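Local coordinates for cell division control protein Cdc48 (Mycobacterium smegmatis, PDB 5E7P) that probably binds and hydrolyses ATP as an AAA-family ATPase, and binds ADP, at residues 114-119 and 177-182; 522-527 and 624-629; 609-614 and 637-642. One frame throughout, in Å; residues are numbered along the deposited sequence.

Interaction 1: 114-119 and 177-182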
loop_
_atom_site.group_PDB
_atom_site.type_symbol
_atom_site.label_atom_id
_atom_site.label_comp_id
_atom_site.label_asym_id
_atom_site.label_seq_id
_atom_site.Cartn_x
_atom_site.Cartn_y
_atom_site.Cartn_z
ATOM N N THR A 114 0.532 17.463 13.018
ATOM C CA THR A 114 1.173 18.186 14.108
ATOM C C THR A 114 0.642 17.706 15.454
ATOM O O THR A 114 -0.565 17.679 15.680
ATOM C CB THR A 114 0.980 19.706 13.980
ATOM O OG1 THR A 114 1.476 20.147 12.710
ATOM C CG2 THR A 114 1.731 20.430 15.084
ATOM N N VAL A 115 1.553 17.318 16.338
ATOM C CA VAL A 115 1.174 16.823 17.653
ATOM C C VAL A 115 1.735 17.717 18.750
ATOM O O VAL A 115 2.695 18.457 18.533
ATOM C CB VAL A 115 1.672 15.382 17.878
ATOM C CG1 VAL A 115 1.040 14.437 16.867
ATOM C CG2 VAL A 115 3.191 15.325 17.790
ATOM N N SER A 116 1.132 17.644 19.931
ATOM C CA SER A 116 1.599 18.421 21.070
ATOM C C SER A 116 1.926 17.506 22.240
ATOM O O SER A 116 1.272 16.485 22.442
ATOM C CB SER A 116 0.548 19.448 21.491
ATOM O OG SER A 116 1.016 20.245 22.565
ATOM N N GLY A 117 2.944 17.876 23.006
ATOM C CA GLY A 117 3.345 17.100 24.162
ATOM C C GLY A 117 4.140 17.933 25.145
ATOM O O GLY A 117 4.151 19.163 25.064
ATOM N N SER A 118 4.806 17.261 26.077
ATOM C CA SER A 118 5.636 17.936 27.066
ATOM C C SER A 118 6.888 18.512 26.418
ATOM O O SER A 118 7.253 18.130 25.307
ATOM C CB SER A 118 6.015 16.974 28.193
ATOM O OG SER A 118 6.543 15.766 27.674
ATOM N N ARG A 119 7.546 19.430 27.120
ATOM C CA ARG A 119 8.757 20.065 26.611
ATOM C C ARG A 119 9.916 19.076 26.514
ATOM O O ARG A 119 10.850 19.274 25.736
ATOM C CB ARG A 119 9.149 21.252 27.495
ATOM N N LEU A 177 1.110 10.320 26.333
ATOM C CA LEU A 177 -0.075 10.659 25.555
ATOM C C LEU A 177 0.055 12.042 24.927
ATOM O O LEU A 177 0.329 13.026 25.613
ATOM C CB LEU A 177 -1.335 10.578 26.421
ATOM C CG LEU A 177 -2.077 9.238 26.462
ATOM C CD1 LEU A 177 -1.163 8.094 26.877
ATOM C CD2 LEU A 177 -3.279 9.322 27.391
ATOM N N LEU A 178 -0.138 12.105 23.615
ATOM C CA LEU A 178 -0.041 13.357 22.880
ATOM C C LEU A 178 -1.413 13.754 22.357
ATOM O O LEU A 178 -2.357 12.967 22.411
ATOM C CB LEU A 178 0.924 13.202 21.706
ATOM C CG LEU A 178 2.284 12.581 22.019
ATOM C CD1 LEU A 178 3.040 12.288 20.735
ATOM C CD2 LEU A 178 3.096 13.491 22.928
ATOM N N THR A 179 -1.523 14.980 21.856
ATOM C CA THR A 179 -2.750 15.427 21.209
ATOM C C THR A 179 -2.462 15.923 19.799
ATOM O O THR A 179 -1.410 16.504 19.539
ATOM C CB THR A 179 -3.474 16.532 22.012
ATOM O OG1 THR A 179 -2.583 17.630 22.238
ATOM C CG2 THR A 179 -3.958 15.993 23.350
ATOM N N VAL A 180 -3.399 15.682 18.890
ATOM C CA VAL A 180 -3.252 16.106 17.506
ATOM C C VAL A 180 -3.811 17.513 17.330
ATOM O O VAL A 180 -5.023 17.720 17.405
ATOM C CB VAL A 180 -3.978 15.145 16.549
ATOM C CG1 VAL A 180 -3.782 15.580 15.104
ATOM C CG2 VAL A 180 -3.486 13.718 16.758
ATOM N N THR A 181 -2.927 18.478 17.096
ATOM C CA THR A 181 -3.338 19.873 16.968
ATOM C C THR A 181 -3.652 20.254 15.526
ATOM O O THR A 181 -4.313 21.263 15.278
ATOM C CB THR A 181 -2.265 20.830 17.511
ATOM O OG1 THR A 181 -1.185 20.924 16.575
ATOM C CG2 THR A 181 -1.736 20.330 18.846
ATOM N N ALA A 182 -3.181 19.442 14.583
ATOM C CA ALA A 182 -3.394 19.713 13.164
ATOM C C ALA A 182 -3.111 18.500 12.283
ATOM O O ALA A 182 -2.215 17.703 12.567
ATOM C CB ALA A 182 -2.537 20.889 12.719
#
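Leu178 packs against the first strand where it runs out into Gly117: its CB lies 3.4 Å from Ser116 O, and CD2 reaches on to the CA of Gly117. With CG beside the backbone N (chi1 -49°), its other methyl, CD1, stands 4.2 Å from Val115 CG2; Trp199 on strand 196-199 touches both residues. Thr179 forms a hydrogen-bonded antiparallel pair with Ser116. Its N reaches a lone pair of Ser116 O at 3.2 Å, and its O takes Ser116 N at 2.8 Å, both in the carbonyl plane. Val180 makes a non-hydrogen-bonded pair with Val115 (CA to CA 4.5 Å); their backbone bonds point outward, to Gly142 and Asp143 for Val180 and to Ser198 for Val115, which places the contact in the middle of a four-stranded mixed sheet. The register then slips by one residue, because Thr181 and Ala182 both face Thr114: a classic beta bulge, with Thr181 at phi -91° and psi -18°. Thr181 N bonds to Thr114 O at 2.9 Å, and Thr181 OG1 and Ala182 N add weak bonds to the same oxygen. The Thr181 side chain lies at a slant to that of Thr114, OG1 beside Thr114 CG2, while Thr181 CG2 is 3.6 Å from Ser116 CB. Ala182, the second bulge residue, accepts Thr114 N on its O at 2.8 Å and packs its CB against Thr114 CB.

Interaction 2: 522-527 and 624-629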
loop_
_atom_site.group_PDB
_atom_site.type_symbol
_atom_site.label_atom_id
_atom_site.label_comp_id
_atom_site.label_asym_id
_atom_site.label_seq_id
_atom_site.Cartn_x
_atom_site.Cartn_y
_atom_site.Cartn_z
ATOM N N VAL A 522 -1.470 -11.189 -21.918
ATOM C CA VAL A 522 -2.815 -11.598 -21.544
ATOM C C VAL A 522 -3.817 -10.453 -21.654
ATOM O O VAL A 522 -3.586 -9.361 -21.133
ATOM C CB VAL A 522 -2.838 -12.143 -20.104
ATOM C CG1 VAL A 522 -4.260 -12.496 -19.690
ATOM C CG2 VAL A 522 -1.918 -13.352 -19.983
ATOM N N LEU A 523 -4.927 -10.707 -22.343
ATOM C CA LEU A 523 -6.053 -9.781 -22.329
ATOM C C LEU A 523 -7.192 -10.350 -21.493
ATOM O O LEU A 523 -7.824 -11.336 -21.868
ATOM C CB LEU A 523 -6.553 -9.473 -23.739
ATOM C CG LEU A 523 -7.772 -8.542 -23.733
ATOM C CD1 LEU A 523 -7.394 -7.158 -23.231
ATOM C CD2 LEU A 523 -8.432 -8.463 -25.100
ATOM N N LEU A 524 -7.443 -9.718 -20.354
ATOM C CA LEU A 524 -8.488 -10.150 -19.444
ATOM C C LEU A 524 -9.720 -9.278 -19.662
ATOM O O LEU A 524 -9.645 -8.057 -19.554
ATOM C CB LEU A 524 -7.992 -10.016 -18.007
ATOM C CG LEU A 524 -8.706 -10.803 -16.912
ATOM C CD1 LEU A 524 -8.639 -12.287 -17.192
ATOM C CD2 LEU A 524 -8.061 -10.500 -15.584
ATOM N N TYR A 525 -10.851 -9.895 -19.986
ATOM C CA TYR A 525 -12.057 -9.128 -20.289
ATOM C C TYR A 525 -13.334 -9.804 -19.804
ATOM O O TYR A 525 -13.486 -11.024 -19.893
ATOM C CB TYR A 525 -12.152 -8.836 -21.791
ATOM C CG TYR A 525 -12.212 -10.079 -22.652
ATOM C CD1 TYR A 525 -11.048 -10.689 -23.106
ATOM C CD2 TYR A 525 -13.429 -10.644 -23.006
ATOM C CE1 TYR A 525 -11.098 -11.824 -23.887
ATOM C CE2 TYR A 525 -13.487 -11.777 -23.785
ATOM C CZ TYR A 525 -12.319 -12.364 -24.224
ATOM O OH TYR A 525 -12.372 -13.496 -25.004
ATOM N N GLY A 526 -14.254 -8.995 -19.294
ATOM C CA GLY A 526 -15.545 -9.487 -18.856
ATOM C C GLY A 526 -16.483 -8.342 -18.534
ATOM O O GLY A 526 -16.067 -7.184 -18.533
ATOM N N PRO A 527 -17.758 -8.657 -18.264
ATOM C CA PRO A 527 -18.742 -7.641 -17.875
ATOM C C PRO A 527 -18.372 -7.023 -16.531
ATOM O O PRO A 527 -17.688 -7.672 -15.739
ATOM C CB PRO A 527 -20.043 -8.441 -17.761
ATOM C CG PRO A 527 -19.609 -9.844 -17.514
ATOM C CD PRO A 527 -18.329 -10.013 -18.266
ATOM N N VAL A 624 5.760 -10.233 -17.451
ATOM C CA VAL A 624 4.458 -10.536 -18.036
ATOM C C VAL A 624 3.632 -9.261 -18.146
ATOM O O VAL A 624 3.624 -8.435 -17.232
ATOM C CB VAL A 624 3.675 -11.562 -17.196
ATOM C CG1 VAL A 624 2.374 -11.933 -17.885
ATOM C CG2 VAL A 624 4.509 -12.798 -16.963
ATOM N N VAL A 625 2.948 -9.096 -19.274
ATOM C CA VAL A 625 2.064 -7.956 -19.464
ATOM C C VAL A 625 0.610 -8.414 -19.551
ATOM O O VAL A 625 0.280 -9.341 -20.289
ATOM C CB VAL A 625 2.449 -7.134 -20.716
ATOM C CG1 VAL A 625 2.603 -8.042 -21.938
ATOM C CG2 VAL A 625 1.431 -6.026 -20.969
ATOM N N LEU A 626 -0.255 -7.767 -18.778
ATOM C CA LEU A 626 -1.670 -8.110 -18.766
ATOM C C LEU A 626 -2.534 -6.865 -18.932
ATOM O O LEU A 626 -2.396 -5.898 -18.183
ATOM C CB LEU A 626 -2.027 -8.834 -17.465
ATOM C CG LEU A 626 -3.454 -9.357 -17.285
ATOM C CD1 LEU A 626 -3.437 -10.657 -16.487
ATOM C CD2 LEU A 626 -4.350 -8.322 -16.603
ATOM N N GLY A 627 -3.429 -6.901 -19.913
ATOM C CA GLY A 627 -4.400 -5.841 -20.098
ATOM C C GLY A 627 -5.793 -6.281 -19.680
ATOM O O GLY A 627 -6.175 -7.438 -19.882
ATOM N N ALA A 628 -6.552 -5.357 -19.096
ATOM C CA ALA A 628 -7.923 -5.636 -18.678
ATOM C C ALA A 628 -8.892 -4.614 -19.256
ATOM O O ALA A 628 -8.562 -3.434 -19.378
ATOM C CB ALA A 628 -8.029 -5.673 -17.157
ATOM N N THR A 629 -10.088 -5.069 -19.612
ATOM C CA THR A 629 -11.096 -4.178 -20.173
ATOM C C THR A 629 -12.501 -4.772 -20.105
ATOM O O THR A 629 -12.670 -5.988 -20.119
ATOM C CB THR A 629 -10.778 -3.837 -21.639
ATOM O OG1 THR A 629 -11.783 -2.955 -22.156
ATOM C CG2 THR A 629 -10.729 -5.106 -22.483
#
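Val522 and Leu626 meet through methyls, Val522 CG1 lying 3.8 Å from Leu626 CD1. Val522 CG1 and Leu626 CG are each anti to their own N (chi1 177° and -176°), and the two side chains meet at a slant on the face shared with Leu524 and Ala628. Leu497 of helix 491-506 covers Leu524 and Leu626 there. On the other face, Leu523 sends CD1 to 3.6 Å from Gly627 O and to 4.0 Å from Thr629 CG2. The pair is parallel, with Val522, Leu523, Leu524 and Tyr525 opposite Leu626, Gly627, Ala628 and Thr629, as in the core of a P-loop NTPase: Gly627 N donates to Val522 O at 2.8 Å and Leu524 N to Gly627 O at 2.7 Å. Strand 521-525 runs into the ADP-binding loop, whose Pro527 touches the nucleotide, and strand 623-629 ends just before the ADP-binding Asn630. Tyr525 turns CG between its N and carbonyl carbon; this chi1 of 60° carries the ring away from the partner strand into a T-shaped stack with Phe741. Nearer the backbone, Tyr525 CB packs 4.1 Å from Thr629 CG2. Thr629 OG1 is hydrogen-bonded to Arg631 N.

Interaction 3: 609-614 and 637-642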
loop_
_atom_site.group_PDB
_atom_site.type_symbol
_atom_site.label_atom_id
_atom_site.label_comp_id
_atom_site.label_asym_id
_atom_site.label_seq_id
_atom_site.Cartn_x
_atom_site.Cartn_y
_atom_site.Cartn_z
ATOM N N SER A 609 3.983 3.525 -29.519
ATOM C CA SER A 609 4.976 3.300 -28.477
ATOM C C SER A 609 4.610 2.059 -27.674
ATOM O O SER A 609 5.479 1.281 -27.284
ATOM C CB SER A 609 5.080 4.514 -27.553
ATOM O OG SER A 609 6.075 4.317 -26.563
ATOM N N LEU A 610 3.314 1.882 -27.436
ATOM C CA LEU A 610 2.820 0.726 -26.698
ATOM C C LEU A 610 3.138 -0.575 -27.434
ATOM O O LEU A 610 3.657 -1.524 -26.842
ATOM C CB LEU A 610 1.315 0.850 -26.459
ATOM C CG LEU A 610 0.689 -0.205 -25.551
ATOM C CD1 LEU A 610 1.450 -0.280 -24.238
ATOM C CD2 LEU A 610 -0.780 0.109 -25.306
ATOM N N LEU A 611 2.833 -0.608 -28.730
ATOM C CA LEU A 611 3.140 -1.761 -29.572
ATOM C C LEU A 611 4.633 -2.067 -29.542
ATOM O O LEU A 611 5.038 -3.228 -29.472
ATOM C CB LEU A 611 2.689 -1.507 -31.013
ATOM C CG LEU A 611 1.184 -1.335 -31.228
ATOM C CD1 LEU A 611 0.879 -0.951 -32.667
ATOM C CD2 LEU A 611 0.453 -2.608 -30.847
ATOM N N THR A 612 5.443 -1.012 -29.591
ATOM C CA THR A 612 6.893 -1.143 -29.538
ATOM C C THR A 612 7.337 -1.778 -28.226
ATOM O O THR A 612 8.175 -2.679 -28.217
ATOM C CB THR A 612 7.592 0.228 -29.697
ATOM O OG1 THR A 612 7.198 0.829 -30.937
ATOM C CG2 THR A 612 9.108 0.067 -29.669
ATOM N N GLU A 613 6.770 -1.304 -27.121
ATOM C CA GLU A 613 7.112 -1.831 -25.804
ATOM C C GLU A 613 6.638 -3.274 -25.632
ATOM O O GLU A 613 7.342 -4.100 -25.049
ATOM C CB GLU A 613 6.536 -0.944 -24.699
ATOM C CG GLU A 613 7.113 0.462 -24.674
ATOM C CD GLU A 613 8.625 0.468 -24.547
ATOM O OE1 GLU A 613 9.305 0.856 -25.522
ATOM O OE2 GLU A 613 9.134 0.091 -23.470
ATOM N N LEU A 614 5.447 -3.573 -26.141
ATOM C CA LEU A 614 4.909 -4.928 -26.062
ATOM C C LEU A 614 5.793 -5.914 -26.816
ATOM O O LEU A 614 5.942 -7.067 -26.408
ATOM C CB LEU A 614 3.482 -4.982 -26.609
ATOM C CG LEU A 614 2.399 -4.319 -25.756
ATOM C CD1 LEU A 614 1.066 -4.384 -26.462
ATOM C CD2 LEU A 614 2.307 -4.972 -24.388
ATOM N N PRO A 637 -6.971 -3.517 -32.756
ATOM C CA PRO A 637 -6.705 -4.933 -33.056
ATOM C C PRO A 637 -5.220 -5.295 -33.114
ATOM O O PRO A 637 -4.869 -6.457 -32.898
ATOM C CB PRO A 637 -7.342 -5.118 -34.435
ATOM C CG PRO A 637 -8.447 -4.126 -34.461
ATOM C CD PRO A 637 -7.937 -2.931 -33.704
ATOM N N ALA A 638 -4.366 -4.317 -33.397
ATOM C CA ALA A 638 -2.925 -4.546 -33.435
ATOM C C ALA A 638 -2.383 -4.971 -32.069
ATOM O O ALA A 638 -1.309 -5.562 -31.978
ATOM C CB ALA A 638 -2.206 -3.304 -33.929
ATOM N N LEU A 639 -3.133 -4.660 -31.015
ATOM C CA LEU A 639 -2.778 -5.050 -29.653
ATOM C C LEU A 639 -2.959 -6.550 -29.439
ATOM O O LEU A 639 -2.349 -7.134 -28.545
ATOM C CB LEU A 639 -3.653 -4.300 -28.641
ATOM C CG LEU A 639 -3.236 -2.938 -28.077
ATOM C CD1 LEU A 639 -2.225 -3.108 -26.964
ATOM C CD2 LEU A 639 -2.696 -2.011 -29.155
ATOM N N LEU A 640 -3.799 -7.167 -30.263
ATOM C CA LEU A 640 -4.225 -8.544 -30.025
ATOM C C LEU A 640 -3.515 -9.558 -30.918
ATOM O O LEU A 640 -3.855 -10.740 -30.918
ATOM C CB LEU A 640 -5.743 -8.665 -30.198
ATOM C CG LEU A 640 -6.586 -7.638 -29.438
ATOM C CD1 LEU A 640 -8.068 -7.952 -29.558
ATOM C CD2 LEU A 640 -6.167 -7.567 -27.976
ATOM N N ARG A 641 -2.531 -9.092 -31.676
ATOM C CA ARG A 641 -1.780 -9.964 -32.571
ATOM C C ARG A 641 -0.762 -10.796 -31.792
ATOM O O ARG A 641 -0.352 -10.407 -30.698
ATOM C CB ARG A 641 -1.095 -9.132 -33.659
ATOM C CG ARG A 641 -2.076 -8.425 -34.578
ATOM C CD ARG A 641 -1.376 -7.495 -35.548
ATOM N NE ARG A 641 -2.338 -6.736 -36.342
ATOM C CZ ARG A 641 -2.016 -5.736 -37.158
ATOM N NH1 ARG A 641 -0.748 -5.365 -37.293
ATOM N NH2 ARG A 641 -2.966 -5.103 -37.837
ATOM N N PRO A 642 -0.373 -11.961 -32.344
ATOM C CA PRO A 642 0.633 -12.829 -31.718
ATOM C C PRO A 642 1.909 -12.073 -31.350
ATOM O O PRO A 642 2.311 -11.151 -32.060
ATOM C CB PRO A 642 0.922 -13.860 -32.809
ATOM C CG PRO A 642 -0.358 -13.962 -33.556
ATOM C CD PRO A 642 -0.954 -12.578 -33.551
#
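Leu611 and Leu639 bring the two backbones nearest, with CA atoms 6.8 Å apart, and no hydrogen bond links the segments. Residues 609-614 are a piece of helix 602-617, as the bond of 2.8 Å from Leu614 N to Leu610 O attests. Residues 637-639 form a short 3-10 turn, with Leu640 N 2.9 Å from Pro637 O, in the loop between strands 623-629 and 645-650 of the AAA core. Leu639 carries most of the contact. Its torsions (chi1 -89°, chi2 -80°) send both methyls at the helix. Leu639 CD1 lies 3.6 Å from Leu614 CD1 and 3.9 Å from Leu610 CD2, and its side chain crosses each of these leucines at about a right angle; the two are one helical turn apart. Leu639 CD2 takes the third leucine, approaching Leu611 CD2 to 3.6 Å. Both methyls of Leu611, CD1 and CD2, lie 4.1 Å from Ala638 CB, and Leu611 CD2 is closer still to Ala638 O, at 3.6 Å. Ala638 O is satisfied by a hydrogen bond from Arg644 NH1, although a methyl lies against it. Phe571 of helix 563-576 and Ala591 also touch Leu610. With methyl packing as the bulk of the contact and no directional bond across it, the turn is held to the helix by shape and burial.

Interactions 2 and 3 belong to the same AAA module and adjoin, their centres 13 Å apart. Val625 CG2 of the sheet packs 3.7 Å from Leu614 CD2 of the helix, and Leu523 CD2 lies 3.8 Å from Leu640 CD2, so the parallel sheet meets both halves of interaction 3. Helix 602-617 leads directly into strand 623-629, and the segments of the two contacts alternate along the chain. Interaction 2 lies next to the second ADP: the Ala628 side chain is about 4 Å from that of the ADP-binding Lys532. Interaction 3 is away from the annotated sites. Interaction 1 stands apart, centred 48 Å from interaction 2 and 55 Å from interaction 3.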